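PDB 3DV9: beta-phosphoglucomutase from Bacteroides vulgatus, which probably interconverts beta-glucose 1-phosphate and glucose 6-phosphate, as a magnesium-dependent phosphomutase of the haloacid dehalogenase superfamily. Local coordinates for residues D29-G32 with D36-P39; H46-R51 with T98-K103; V76-R79 with H83-T86; Y163-P166 with P170-M173; M173-K176 with K181-E184. One frame throughout, in Å; residues are numbered along the deposited sequence. Where two conformers were deposited one is given.

Interaction 1 of 5, residues D29-G32 with D36-P39; sequences DMDG and DSMP. With MG (magnesium ion), chain B; PO4 (phosphate ion), chain C.
Asp31 and Ser37 join the two ends of the loop that follows strand 25-29, and this loop carries the DxD signature of the haloacid dehalogenase (HAD) fold. Asp31 can be followed outward from its backbone. Its CB and CG both have Ser37 OG beside them, each 3.2 Å from that oxygen, while the selenium of Met38, a selenomethionine, is farther off, with SE 3.9 Å from Asp31 CB. The carboxylate swings to the side of its own backbone N (chi1 -65°), and its two oxygens part company, one facing the protein and the other the anion site. OD1 accepts a short bond from the hydroxyl of Ser37, OG to OD1 2.5 Å, on its anti side and 23° out of the carboxylate plane. Ser37, just ahead of helix 38-51, and more weakly His41 of that helix hold this oxygen. OD2 faces the bound phosphate, probably taken up from the crystallisation liquor, and stands 2.9 Å from its O4. The backbone contributes too: Asp31 N donates to phosphate O1 over 3.0 Å. In this superfamily the first aspartate of the signature is the usual nucleophile, a role consistent with the place of Asp29, while Glu65 and Asn190 complete the metal site. Magnesium is bound by Asp29 OD2 at 2.1 Å and by the main-chain oxygen Asp31 O at 2.3 Å.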
loop_
_atom_site.group_PDB
_atom_site.type_symbol
_atom_site.label_atom_id
_atom_site.label_comp_id
_atom_site.label_asym_id
_atom_site.label_seq_id
_atom_site.Cartn_x
_atom_site.Cartn_y
_atom_site.Cartn_z
ATOM N N ASP A 29 -3.224 2.047 0.258
ATOM C CA ASP A 29 -1.852 2.170 0.676
ATOM C C ASP A 29 -1.400 3.663 0.704
ATOM O O ASP A 29 -1.968 4.512 -0.010
ATOM C CB ASP A 29 -0.980 1.371 -0.289
ATOM C CG ASP A 29 0.449 1.455 0.048
ATOM O OD1 ASP A 29 0.777 1.194 1.230
ATOM O OD2 ASP A 29 1.231 1.820 -0.846
HETATM N N MSE A 30 -0.405 4.013 1.537
HETATM C CA MSE A 30 0.062 5.409 1.532
HETATM C C MSE A 30 1.215 5.740 0.547
HETATM O O MSE A 30 1.070 6.519 -0.389
HETATM C CB MSE A 30 0.444 5.874 2.942
HETATM C CG MSE A 30 0.710 7.389 2.949
HETATM SE SE MSE A 30 1.123 8.013 4.725
HETATM C CE MSE A 30 2.887 7.157 4.901
ATOM N N ASP A 31 2.378 5.163 0.794
ATOM C CA ASP A 31 3.565 5.488 -0.013
ATOM C C ASP A 31 3.437 4.974 -1.442
ATOM O O ASP A 31 3.255 3.787 -1.663
ATOM C CB ASP A 31 4.806 4.901 0.644
ATOM C CG ASP A 31 5.091 5.524 1.996
ATOM O OD1 ASP A 31 5.188 6.755 2.101
ATOM O OD2 ASP A 31 5.206 4.749 2.962
ATOM N N GLY A 32 3.592 5.888 -2.416
ATOM C CA GLY A 32 3.445 5.506 -3.807
ATOM C C GLY A 32 2.008 5.406 -4.291
ATOM O O GLY A 32 1.765 4.979 -5.424
ATOM N N ASP A 36 3.866 10.773 -3.315
ATOM C CA ASP A 36 4.948 10.290 -4.150
ATOM C C ASP A 36 6.232 10.288 -3.275
ATOM O O ASP A 36 7.143 11.097 -3.445
ATOM C CB ASP A 36 5.090 11.172 -5.395
ATOM C CG ASP A 36 6.116 10.618 -6.375
ATOM O OD1 ASP A 36 6.500 9.426 -6.228
ATOM O OD2 ASP A 36 6.529 11.393 -7.272
ATOM N N SER A 37 6.250 9.401 -2.286
ATOM C CA SER A 37 7.322 9.339 -1.276
ATOM C C SER A 37 8.371 8.263 -1.559
ATOM O O SER A 37 9.416 8.206 -0.899
ATOM C CB SER A 37 6.678 9.000 0.067
ATOM O OG SER A 37 5.896 7.826 -0.075
HETATM N N MSE A 38 8.111 7.374 -2.519
HETATM C CA MSE A 38 9.035 6.228 -2.667
HETATM C C MSE A 38 10.464 6.596 -3.133
HETATM O O MSE A 38 11.448 5.997 -2.686
HETATM C CB MSE A 38 8.386 5.117 -3.533
HETATM C CG MSE A 38 7.305 4.309 -2.803
HETATM SE SE MSE A 38 7.996 3.543 -1.097
HETATM C CE MSE A 38 9.438 2.552 -1.826
ATOM N N PRO A 39 10.596 7.555 -4.059
ATOM C CA PRO A 39 11.977 7.916 -4.410
ATOM C C PRO A 39 12.830 8.266 -3.187
ATOM O O PRO A 39 13.983 7.809 -3.081
ATOM C CB PRO A 39 11.795 9.109 -5.367
ATOM C CG PRO A 39 10.439 8.856 -6.011
ATOM C CD PRO A 39 9.599 8.260 -4.893
HETATM MG MG MG B . 3.296 1.548 -1.396
HETATM P P PO4 C . 3.610 1.643 2.074
HETATM O O1 PO4 C . 2.569 2.676 2.458
HETATM O O2 PO4 C . 3.848 1.638 0.589
HETATM O O3 PO4 C . 3.172 0.247 2.526
HETATM O O4 PO4 C . 4.939 1.903 2.771
HETATM O O HOH W 1 3.940 1.087 0.555
HETATM O O HOH W 2 2.905 -0.784 -0.987
#

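Interaction 2 of 5, residues H46-R51 with T98-K103; sequences HKIMKR and TEEFNK
Glu100 reaches helix 38-51 by two torsions: CG leaves on the side opposite the backbone N (chi1 -170°), and the chain then folds at chi2 (61°), lifting the carboxylate toward Lys47 and Arg51. Lys47 comes to meet it fully extended, crossing the glutamate at about a right angle. Its NZ makes a salt bridge with Glu100 OE2 at 3.1 Å, although as a hydrogen bond this is weak, and Lys47 CE runs close by at 3.2 Å from the same oxygen. The other oxygen has a long salt bridge, Arg51 NH2 to Glu100 OE1 at 3.7 Å, reaching the guanidinium by its rim, with the two planes 85° apart. The shortest link is the hydrogen-bonded salt bridge from Lys103, in one of its two conformers, whose NZ meets Glu100 OE1 on the syn side at 2.8 Å. Beneath the charges lies the apolar part, where Ile48 CG1 packs 3.8 Å from Glu100 CB, while Ile93 and Ala96 of helix 87-101 continue the seam along Ile48. Both helices belong to what is, as in other beta-phosphoglucomutases, probably the helical cap. At this partly exposed seam Lys47, Arg51 and Lys103 share one carboxylate, which would probably stay ionised among them.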
loop_
_atom_site.group_PDB
_atom_site.type_symbol
_atom_site.label_atom_id
_atom_site.label_comp_id
_atom_site.label_asym_id
_atom_site.label_seq_id
_atom_site.Cartn_x
_atom_site.Cartn_y
_atom_site.Cartn_z
ATOM N N HIS A 46 18.686 2.974 0.826
ATOM C CA HIS A 46 19.915 2.571 0.147
ATOM C C HIS A 46 21.154 3.180 0.835
ATOM O O HIS A 46 22.151 2.480 1.138
ATOM C CB HIS A 46 19.890 3.001 -1.317
ATOM C CG HIS A 46 21.232 2.901 -1.959
ATOM N ND1 HIS A 46 21.856 1.694 -2.180
ATOM C CD2 HIS A 46 22.093 3.855 -2.371
ATOM C CE1 HIS A 46 23.038 1.911 -2.726
ATOM N NE2 HIS A 46 23.213 3.213 -2.833
ATOM N N LYS A 47 21.074 4.484 1.076
ATOM C CA LYS A 47 22.171 5.251 1.647
ATOM C C LYS A 47 22.468 4.870 3.100
ATOM O O LYS A 47 23.638 4.740 3.473
ATOM C CB LYS A 47 21.848 6.739 1.527
ATOM C CG LYS A 47 22.894 7.698 2.088
ATOM C CD LYS A 47 22.429 9.128 1.870
ATOM C CE LYS A 47 23.271 10.106 2.641
ATOM N NZ LYS A 47 23.132 11.449 2.016
ATOM N N ILE A 48 21.414 4.694 3.911
ATOM C CA ILE A 48 21.582 4.348 5.313
ATOM C C ILE A 48 22.108 2.911 5.487
ATOM O O ILE A 48 22.971 2.647 6.310
ATOM C CB ILE A 48 20.267 4.577 6.095
ATOM C CG1 ILE A 48 19.962 6.069 6.179
ATOM C CG2 ILE A 48 20.316 3.910 7.493
ATOM C CD1 ILE A 48 21.210 6.940 6.364
HETATM N N MSE A 49 21.559 1.982 4.726
HETATM C CA MSE A 49 22.076 0.616 4.702
HETATM C C MSE A 49 23.553 0.585 4.340
HETATM O O MSE A 49 24.323 -0.138 4.970
HETATM C CB MSE A 49 21.243 -0.257 3.747
HETATM C CG MSE A 49 19.846 -0.577 4.337
HETATM SE SE MSE A 49 19.956 -1.666 5.967
HETATM C CE MSE A 49 20.120 -3.427 5.152
ATOM N N LYS A 50 23.948 1.395 3.357
ATOM C CA LYS A 50 25.375 1.511 2.953
ATOM C C LYS A 50 26.251 1.985 4.122
ATOM O O LYS A 50 27.355 1.450 4.340
ATOM C CB LYS A 50 25.522 2.457 1.747
ATOM C CG LYS A 50 26.926 2.553 1.186
ATOM C CD LYS A 50 26.922 3.463 -0.042
ATOM C CE LYS A 50 28.313 3.681 -0.664
ATOM N NZ LYS A 50 28.663 2.711 -1.756
ATOM N N ARG A 51 25.750 2.969 4.874
ATOM C CA ARG A 51 26.449 3.521 6.023
ATOM C C ARG A 51 26.699 2.457 7.097
ATOM O O ARG A 51 27.714 2.506 7.800
ATOM C CB ARG A 51 25.636 4.662 6.649
ATOM C CG ARG A 51 26.373 5.378 7.748
ATOM C CD ARG A 51 25.452 6.391 8.438
ATOM N NE ARG A 51 25.048 7.393 7.438
ATOM C CZ ARG A 51 24.051 8.261 7.609
ATOM N NH1 ARG A 51 23.337 8.248 8.723
ATOM N NH2 ARG A 51 23.752 9.127 6.629
ATOM N N THR A 98 15.028 7.169 9.234
ATOM C CA THR A 98 13.994 8.159 9.543
ATOM C C THR A 98 14.564 9.581 9.386
ATOM O O THR A 98 13.976 10.419 8.682
ATOM C CB THR A 98 13.441 7.947 10.997
ATOM O OG1 THR A 98 12.804 6.664 11.074
ATOM C CG2 THR A 98 12.427 9.011 11.373
ATOM N N GLU A 99 15.715 9.818 10.027
ATOM C CA GLU A 99 16.402 11.112 9.988
ATOM C C GLU A 99 16.800 11.486 8.567
ATOM O O GLU A 99 16.711 12.646 8.177
ATOM C CB GLU A 99 17.645 11.090 10.896
ATOM C CG GLU A 99 18.403 12.428 11.000
ATOM C CD GLU A 99 19.396 12.513 12.161
ATOM O OE1 GLU A 99 19.352 11.669 13.087
ATOM O OE2 GLU A 99 20.223 13.459 12.168
ATOM N N GLU A 100 17.255 10.492 7.803
ATOM C CA GLU A 100 17.688 10.726 6.429
ATOM C C GLU A 100 16.517 11.119 5.519
ATOM O O GLU A 100 16.632 12.050 4.714
ATOM C CB GLU A 100 18.412 9.496 5.867
ATOM C CG GLU A 100 19.095 9.732 4.528
ATOM C CD GLU A 100 20.171 10.807 4.567
ATOM O OE1 GLU A 100 20.738 11.069 5.652
ATOM O OE2 GLU A 100 20.456 11.388 3.492
ATOM N N PHE A 101 15.411 10.385 5.636
ATOM C CA PHE A 101 14.190 10.708 4.890
ATOM C C PHE A 101 13.775 12.152 5.182
ATOM O O PHE A 101 13.436 12.909 4.261
ATOM C CB PHE A 101 13.048 9.771 5.289
ATOM C CG PHE A 101 11.764 9.985 4.491
ATOM C CD1 PHE A 101 11.477 9.178 3.403
ATOM C CD2 PHE A 101 10.840 10.979 4.845
ATOM C CE1 PHE A 101 10.311 9.355 2.659
ATOM C CE2 PHE A 101 9.666 11.166 4.099
ATOM C CZ PHE A 101 9.403 10.348 2.999
ATOM N N ASN A 102 13.803 12.520 6.460
ATOM C CA ASN A 102 13.358 13.857 6.900
ATOM C C ASN A 102 14.237 15.017 6.431
ATOM O O ASN A 102 13.918 16.188 6.706
ATOM C CB ASN A 102 13.122 13.888 8.413
ATOM C CG ASN A 102 11.905 13.069 8.819
ATOM O OD1 ASN A 102 10.950 12.928 8.046
ATOM N ND2 ASN A 102 11.946 12.499 10.014
ATOM N N LYS A 103 15.319 14.694 5.712
ATOM C CA LYS A 103 16.105 15.759 5.105
ATOM C C LYS A 103 15.286 16.329 3.958
ATOM O O LYS A 103 15.523 17.452 3.511
ATOM C CB LYS A 103 17.500 15.283 4.680
ATOM C CG LYS A 103 18.465 15.230 5.860
ATOM C CD LYS A 103 19.725 14.399 5.600
ATOM C CE LYS A 103 20.401 14.128 6.966
ATOM N NZ LYS A 103 21.688 13.390 6.821
#

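Interaction 3 of 5, residues V76-R79 with H83-T86; sequences VSRR and HDAT
Ser77 and His83 form the close-set part of this contact, where the last turns of helix 69-81 meet the loop that leaves it. The serine hydroxyl, buried, donates to the main-chain oxygen of His83, OG to O 2.7 Å, with the donor tilted 17° from the carbonyl plane. A trans first torsion (chi1 -178°) points this OG off the helix and into the loop. Arg81 NH2 bonds to the same hydroxyl, and Ser77 OG also lies 3.6 Å from Ala85 N, whose own partner is Asn74 OD1. Replacing Ser77 by an alanine would probably cost the His83 carbonyl this bond and leave the loop less firmly tied to the helix. The outer part is built quite differently, from exposed side chains. Arg78 and Asp84 run alongside one another in the same direction and are joined by a salt bridge of 2.8 Å between NH1 and OD1. The carboxylate oxygen approaches the guanidinium almost level with it, and Arg78 CG passes only 3.1 Å from Asp84 OD1. His83 turns its ring back over its own loop, ND1 donating to Asp84 O at 2.7 Å; the bond is almost straight at the hydrogen (177°), yet ND1 comes from above the plane of that carbonyl. Just beyond, Thr86 is the N-cap of helix 87-101, and its N is bonded to Glu89. The whole is a helix-loop-helix connection, pinned to helix 69-81 and capping helix 87-101, within what is probably the helical cap, as in other beta-phosphoglucomutases.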
loop_
_atom_site.group_PDB
_atom_site.type_symbol
_atom_site.label_atom_id
_atom_site.label_comp_id
_atom_site.label_asym_id
_atom_site.label_seq_id
_atom_site.Cartn_x
_atom_site.Cartn_y
_atom_site.Cartn_z
ATOM N N VAL A 76 18.679 -8.701 4.337
ATOM C CA VAL A 76 19.987 -8.316 3.845
ATOM C C VAL A 76 21.091 -8.842 4.776
ATOM O O VAL A 76 22.153 -9.271 4.310
ATOM C CB VAL A 76 20.116 -6.788 3.688
ATOM C CG1 VAL A 76 21.493 -6.410 3.168
ATOM C CG2 VAL A 76 19.013 -6.255 2.773
ATOM N N SER A 77 20.854 -8.793 6.084
ATOM C CA SER A 77 21.848 -9.283 7.055
ATOM C C SER A 77 22.116 -10.785 6.905
ATOM O O SER A 77 23.284 -11.230 6.886
ATOM C CB SER A 77 21.412 -8.969 8.482
ATOM O OG SER A 77 22.400 -9.407 9.408
ATOM N N ARG A 78 21.039 -11.562 6.800
ATOM C CA ARG A 78 21.161 -13.012 6.683
ATOM C C ARG A 78 22.011 -13.376 5.486
ATOM O O ARG A 78 22.885 -14.229 5.578
ATOM C CB ARG A 78 19.802 -13.689 6.575
ATOM C CG ARG A 78 19.093 -13.866 7.900
ATOM C CD ARG A 78 17.911 -14.845 7.784
ATOM N NE ARG A 78 16.857 -14.378 6.877
ATOM C CZ ARG A 78 15.890 -13.526 7.213
ATOM N NH1 ARG A 78 15.831 -13.027 8.445
ATOM N NH2 ARG A 78 14.980 -13.168 6.316
ATOM N N ARG A 79 21.771 -12.712 4.366
ATOM C CA ARG A 79 22.483 -13.059 3.154
ATOM C C ARG A 79 23.940 -12.596 3.126
ATOM O O ARG A 79 24.776 -13.262 2.520
ATOM C CB ARG A 79 21.724 -12.589 1.916
ATOM C CG ARG A 79 22.023 -11.196 1.466
ATOM C CD ARG A 79 21.086 -10.818 0.369
ATOM N NE ARG A 79 21.270 -9.425 -0.020
ATOM C CZ ARG A 79 20.324 -8.669 -0.554
ATOM N NH1 ARG A 79 19.111 -9.169 -0.738
ATOM N NH2 ARG A 79 20.595 -7.408 -0.870
ATOM N N HIS A 83 23.309 -14.342 9.482
ATOM C CA HIS A 83 22.501 -14.237 10.698
ATOM C C HIS A 83 21.642 -12.974 10.673
ATOM O O HIS A 83 21.956 -12.010 9.964
ATOM C CB HIS A 83 23.372 -14.268 11.982
ATOM C CG HIS A 83 24.374 -13.156 12.082
ATOM N ND1 HIS A 83 24.032 -11.868 12.440
ATOM C CD2 HIS A 83 25.721 -13.148 11.913
ATOM C CE1 HIS A 83 25.113 -11.109 12.453
ATOM N NE2 HIS A 83 26.152 -11.860 12.137
ATOM N N ASP A 84 20.563 -12.983 11.450
ATOM C CA ASP A 84 19.762 -11.777 11.661
ATOM C C ASP A 84 20.570 -10.682 12.355
ATOM O O ASP A 84 21.573 -10.965 13.037
ATOM C CB ASP A 84 18.514 -12.087 12.497
ATOM C CG ASP A 84 17.518 -12.956 11.761
ATOM O OD1 ASP A 84 17.633 -13.047 10.525
ATOM O OD2 ASP A 84 16.626 -13.548 12.413
ATOM N N ALA A 85 20.122 -9.438 12.163
ATOM C CA ALA A 85 20.625 -8.275 12.903
ATOM C C ALA A 85 20.117 -8.300 14.343
ATOM O O ALA A 85 19.095 -8.928 14.647
ATOM C CB ALA A 85 20.208 -6.957 12.210
ATOM N N THR A 86 20.846 -7.623 15.223
ATOM C CA THR A 86 20.473 -7.509 16.621
ATOM C C THR A 86 19.427 -6.420 16.774
ATOM O O THR A 86 19.245 -5.592 15.860
ATOM C CB THR A 86 21.705 -7.165 17.496
ATOM O OG1 THR A 86 22.286 -5.913 17.077
ATOM C CG2 THR A 86 22.768 -8.279 17.400
#

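Interaction 4 of 5, residues Y163-P166 with P170-M173; sequences YGKP and PYLM. With PO4 (phosphate ion), chain C.
The lysine of the third HAD motif, here probably Lys165, runs past Tyr171 and Pro170 of the helix that follows it, on its way to the anion site. CG is anti to the carbonyl carbon (chi1 -63°), and the chain is extended beyond it, carrying NZ to the phosphate. CE passes 4.0 Å from Tyr171 CE2, the two side chains crossing at a slant. NZ comes within 3.5 Å of Tyr171 OH, but the stronger partners of both lie outside the pair: the tyrosine hydroxyl bonds to Glu189, and NZ makes salt bridges with Asp29 and Glu189. Glu189 therefore positions both groups at once. NZ also bonds to Val130 O and, across 3.0 Å, to O3 of the bound phosphate, so acceptors surround this buried nitrogen. Losing the ammonium group to an alanine at Lys165 would probably strip the phosphate and two carboxylates of their shared cation and open a gap beside the Tyr171 ring. Closer to the backbone the proline ring packs against main-chain atoms, with no hydrogen bond. Pro170, in the first turn of helix 169-178, puts CD 3.6 Å from Tyr163 O and CG 4.1 Å from Gly164 CA, with Lys165 N 4.0 Å from the same CG. The peptide bond between Lys165 and Pro166 is cis, a bend that follows directly on the lysine. A lysine on a loop, backed by the next helix and reaching for a phosphate beside magnesium, is typical of the HAD phosphotransferase active site.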
loop_
_atom_site.group_PDB
_atom_site.type_symbol
_atom_site.label_atom_id
_atom_site.label_comp_id
_atom_site.label_asym_id
_atom_site.label_seq_id
_atom_site.Cartn_x
_atom_site.Cartn_y
_atom_site.Cartn_z
ATOM N N TYR A 163 2.732 -7.787 12.374
ATOM C CA TYR A 163 3.307 -8.251 11.117
ATOM C C TYR A 163 2.870 -7.338 9.988
ATOM O O TYR A 163 1.691 -6.979 9.922
ATOM C CB TYR A 163 2.891 -9.709 10.849
ATOM C CG TYR A 163 3.312 -10.690 11.935
ATOM C CD1 TYR A 163 4.604 -11.222 11.958
ATOM C CD2 TYR A 163 2.418 -11.093 12.934
ATOM C CE1 TYR A 163 5.005 -12.126 12.953
ATOM C CE2 TYR A 163 2.805 -11.998 13.931
ATOM C CZ TYR A 163 4.102 -12.514 13.940
ATOM O OH TYR A 163 4.500 -13.408 14.931
ATOM N N GLY A 164 3.816 -6.937 9.131
ATOM C CA GLY A 164 3.531 -6.097 7.960
ATOM C C GLY A 164 3.419 -6.833 6.627
ATOM O O GLY A 164 3.528 -8.045 6.549
ATOM N N LYS A 165 3.157 -6.081 5.564
ATOM C CA LYS A 165 3.151 -6.650 4.224
ATOM C C LYS A 165 4.435 -7.481 4.041
ATOM O O LYS A 165 5.492 -7.057 4.510
ATOM C CB LYS A 165 2.997 -5.498 3.219
ATOM C CG LYS A 165 1.641 -4.749 3.390
ATOM C CD LYS A 165 1.756 -3.275 2.848
ATOM C CE LYS A 165 0.574 -2.438 3.338
ATOM N NZ LYS A 165 0.446 -1.112 2.637
ATOM N N PRO A 166 4.345 -8.679 3.390
ATOM C CA PRO A 166 3.192 -9.180 2.660
ATOM C C PRO A 166 2.194 -9.981 3.525
ATOM O O PRO A 166 1.288 -10.574 2.998
ATOM C CB PRO A 166 3.838 -10.113 1.629
ATOM C CG PRO A 166 4.994 -10.717 2.387
ATOM C CD PRO A 166 5.495 -9.616 3.297
ATOM N N PRO A 170 -2.141 -6.133 8.098
ATOM C CA PRO A 170 -2.545 -4.719 7.998
ATOM C C PRO A 170 -3.962 -4.548 7.392
ATOM O O PRO A 170 -4.772 -3.692 7.853
ATOM C CB PRO A 170 -1.462 -4.109 7.068
ATOM C CG PRO A 170 -0.319 -4.983 7.183
ATOM C CD PRO A 170 -0.827 -6.373 7.444
ATOM N N TYR A 171 -4.243 -5.284 6.321
ATOM C CA TYR A 171 -5.551 -5.201 5.660
ATOM C C TYR A 171 -6.656 -5.858 6.476
ATOM O O TYR A 171 -7.756 -5.342 6.561
ATOM C CB TYR A 171 -5.481 -5.744 4.216
ATOM C CG TYR A 171 -4.721 -4.780 3.364
ATOM C CD1 TYR A 171 -5.218 -3.491 3.135
ATOM C CD2 TYR A 171 -3.471 -5.115 2.821
ATOM C CE1 TYR A 171 -4.491 -2.553 2.390
ATOM C CE2 TYR A 171 -2.737 -4.152 2.023
ATOM C CZ TYR A 171 -3.270 -2.897 1.845
ATOM O OH TYR A 171 -2.607 -1.944 1.133
ATOM N N LEU A 172 -6.366 -6.997 7.089
ATOM C CA LEU A 172 -7.340 -7.610 7.997
ATOM C C LEU A 172 -7.696 -6.662 9.143
ATOM O O LEU A 172 -8.877 -6.597 9.593
ATOM C CB LEU A 172 -6.788 -8.937 8.532
ATOM C CG LEU A 172 -6.596 -10.065 7.501
ATOM C CD1 LEU A 172 -5.765 -11.228 8.078
ATOM C CD2 LEU A 172 -7.909 -10.520 6.877
HETATM N N MSE A 173 -6.678 -5.951 9.649
HETATM C CA MSE A 173 -6.882 -5.005 10.778
HETATM C C MSE A 173 -7.745 -3.842 10.285
HETATM O O MSE A 173 -8.622 -3.342 11.018
HETATM C CB MSE A 173 -5.566 -4.497 11.340
HETATM C CG MSE A 173 -5.706 -3.433 12.466
HETATM SE SE MSE A 173 -6.587 -4.241 14.018
HETATM C CE MSE A 173 -5.012 -5.279 14.614
HETATM P P PO4 C . 3.610 1.643 2.074
HETATM O O1 PO4 C . 2.569 2.676 2.458
HETATM O O2 PO4 C . 3.848 1.638 0.589
HETATM O O3 PO4 C . 3.172 0.247 2.526
HETATM O O4 PO4 C . 4.939 1.903 2.771
#

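Interaction 5 of 5, residues M173-K176 with K181-E184; sequences MALK and KPNE
Pro182 offers one face of its ring to Leu175: the methyl CD1 sits above the pyrrolidine, 3.9 Å from CG and the same from Pro182 CA, with CB a little farther off. The flat group proper is the carboxylate of Glu184, and it is engaged inside its own turn. Lys181 N donates to Glu184 OE1 over 2.9 Å in a nearly straight bond (174°), although it approaches from above the carboxylate plane, 49° out of it. Glu184 N in return bonds to Lys181 O at 3.0 Å, so the turn is tied by two bonds between the same residues. The first torsion of Leu175 (chi1 -57°) aims its branch at the turn, and the methyls then part: CD1 takes the proline, while CD2 lies 3.9 Å from Lys181 O. Behind it Leu27 of strand 25-29 also touches the leucine, and Tyr18 touches Pro182. Helix 169-178 is thereby fitted to the short 3-10 turn that leads into strand 185-189 of the central sheet. Across the contact itself no hydrogen bond forms, so what holds the leucine to the turn is dispersion and the burial of apolar surface, while the directional bonds keep the turn in shape.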
loop_
_atom_site.group_PDB
_atom_site.type_symbol
_atom_site.label_atom_id
_atom_site.label_comp_id
_atom_site.label_asym_id
_atom_site.label_seq_id
_atom_site.Cartn_x
_atom_site.Cartn_y
_atom_site.Cartn_z
HETATM N N MSE A 173 -6.678 -5.951 9.649
HETATM C CA MSE A 173 -6.882 -5.005 10.778
HETATM C C MSE A 173 -7.745 -3.842 10.285
HETATM O O MSE A 173 -8.622 -3.342 11.018
HETATM C CB MSE A 173 -5.566 -4.497 11.340
HETATM C CG MSE A 173 -5.706 -3.433 12.466
HETATM SE SE MSE A 173 -6.587 -4.241 14.018
HETATM C CE MSE A 173 -5.012 -5.279 14.614
ATOM N N ALA A 174 -7.489 -3.422 9.043
ATOM C CA ALA A 174 -8.334 -2.385 8.414
ATOM C C ALA A 174 -9.809 -2.826 8.372
ATOM O O ALA A 174 -10.669 -2.057 8.753
ATOM C CB ALA A 174 -7.855 -2.006 7.012
ATOM N N LEU A 175 -10.087 -4.025 7.873
ATOM C CA LEU A 175 -11.492 -4.518 7.833
ATOM C C LEU A 175 -12.104 -4.557 9.249
ATOM O O LEU A 175 -13.253 -4.139 9.464
ATOM C CB LEU A 175 -11.613 -5.878 7.144
ATOM C CG LEU A 175 -11.099 -6.042 5.689
ATOM C CD1 LEU A 175 -11.225 -7.519 5.310
ATOM C CD2 LEU A 175 -11.997 -5.176 4.807
ATOM N N LYS A 176 -11.308 -5.018 10.216
ATOM C CA LYS A 176 -11.764 -5.116 11.589
ATOM C C LYS A 176 -12.107 -3.749 12.165
ATOM O O LYS A 176 -13.185 -3.568 12.736
ATOM C CB LYS A 176 -10.701 -5.783 12.450
ATOM C CG LYS A 176 -11.255 -6.171 13.831
ATOM C CD LYS A 176 -10.165 -6.626 14.768
ATOM C CE LYS A 176 -10.681 -6.769 16.189
ATOM N NZ LYS A 176 -11.707 -7.823 16.211
ATOM N N LYS A 181 -16.700 -6.427 5.801
ATOM C CA LYS A 181 -16.418 -7.772 5.262
ATOM C C LYS A 181 -15.458 -7.663 4.073
ATOM O O LYS A 181 -15.351 -6.586 3.473
ATOM C CB LYS A 181 -17.735 -8.438 4.832
ATOM C CG LYS A 181 -18.781 -8.515 5.994
ATOM C CD LYS A 181 -19.881 -9.495 5.715
ATOM C CE LYS A 181 -20.811 -9.033 4.597
ATOM N NZ LYS A 181 -21.875 -10.088 4.286
ATOM N N PRO A 182 -14.731 -8.754 3.742
ATOM C CA PRO A 182 -13.781 -8.627 2.630
ATOM C C PRO A 182 -14.421 -8.234 1.298
ATOM O O PRO A 182 -13.786 -7.523 0.513
ATOM C CB PRO A 182 -13.132 -10.013 2.554
ATOM C CG PRO A 182 -13.301 -10.565 3.992
ATOM C CD PRO A 182 -14.674 -10.110 4.351
ATOM N N ASN A 183 -15.664 -8.650 1.069
ATOM C CA ASN A 183 -16.387 -8.292 -0.165
ATOM C C ASN A 183 -17.070 -6.899 -0.110
ATOM O O ASN A 183 -17.887 -6.571 -0.969
ATOM C CB ASN A 183 -17.419 -9.361 -0.521
ATOM C CG ASN A 183 -18.560 -9.395 0.457
ATOM O OD1 ASN A 183 -18.341 -9.404 1.674
ATOM N ND2 ASN A 183 -19.800 -9.438 -0.069
ATOM N N GLU A 184 -16.746 -6.104 0.901
ATOM C CA GLU A 184 -17.250 -4.723 1.038
ATOM C C GLU A 184 -16.148 -3.688 0.822
ATOM O O GLU A 184 -16.349 -2.496 1.054
ATOM C CB GLU A 184 -17.910 -4.508 2.418
ATOM C CG GLU A 184 -19.182 -5.340 2.619
ATOM C CD GLU A 184 -19.741 -5.288 4.049
ATOM O OE1 GLU A 184 -18.997 -4.941 5.001
ATOM O OE2 GLU A 184 -20.933 -5.624 4.205
#

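Overall arrangement
From the N terminus, interaction 1 comes first, closing the tight loop between strand 25-29 of the central sheet and helix 38-51. That helix runs out to interaction 2, which closes a long excursion through what is probably the cap by bringing it against helix 87-101. Interaction 3 falls within this excursion, at the turn between helices 69-81 and 87-101, and reaches interaction 2 where Val76 packs on Met49. The chain then returns to the sheet side. Interactions 4 and 5 share Met173 and pack the first turn and later part of helix 169-178 against neighbouring loops. No two loops cross. Interactions 1 and 4 converge on one phosphate and are joined by the Asp29-Lys165 salt bridge.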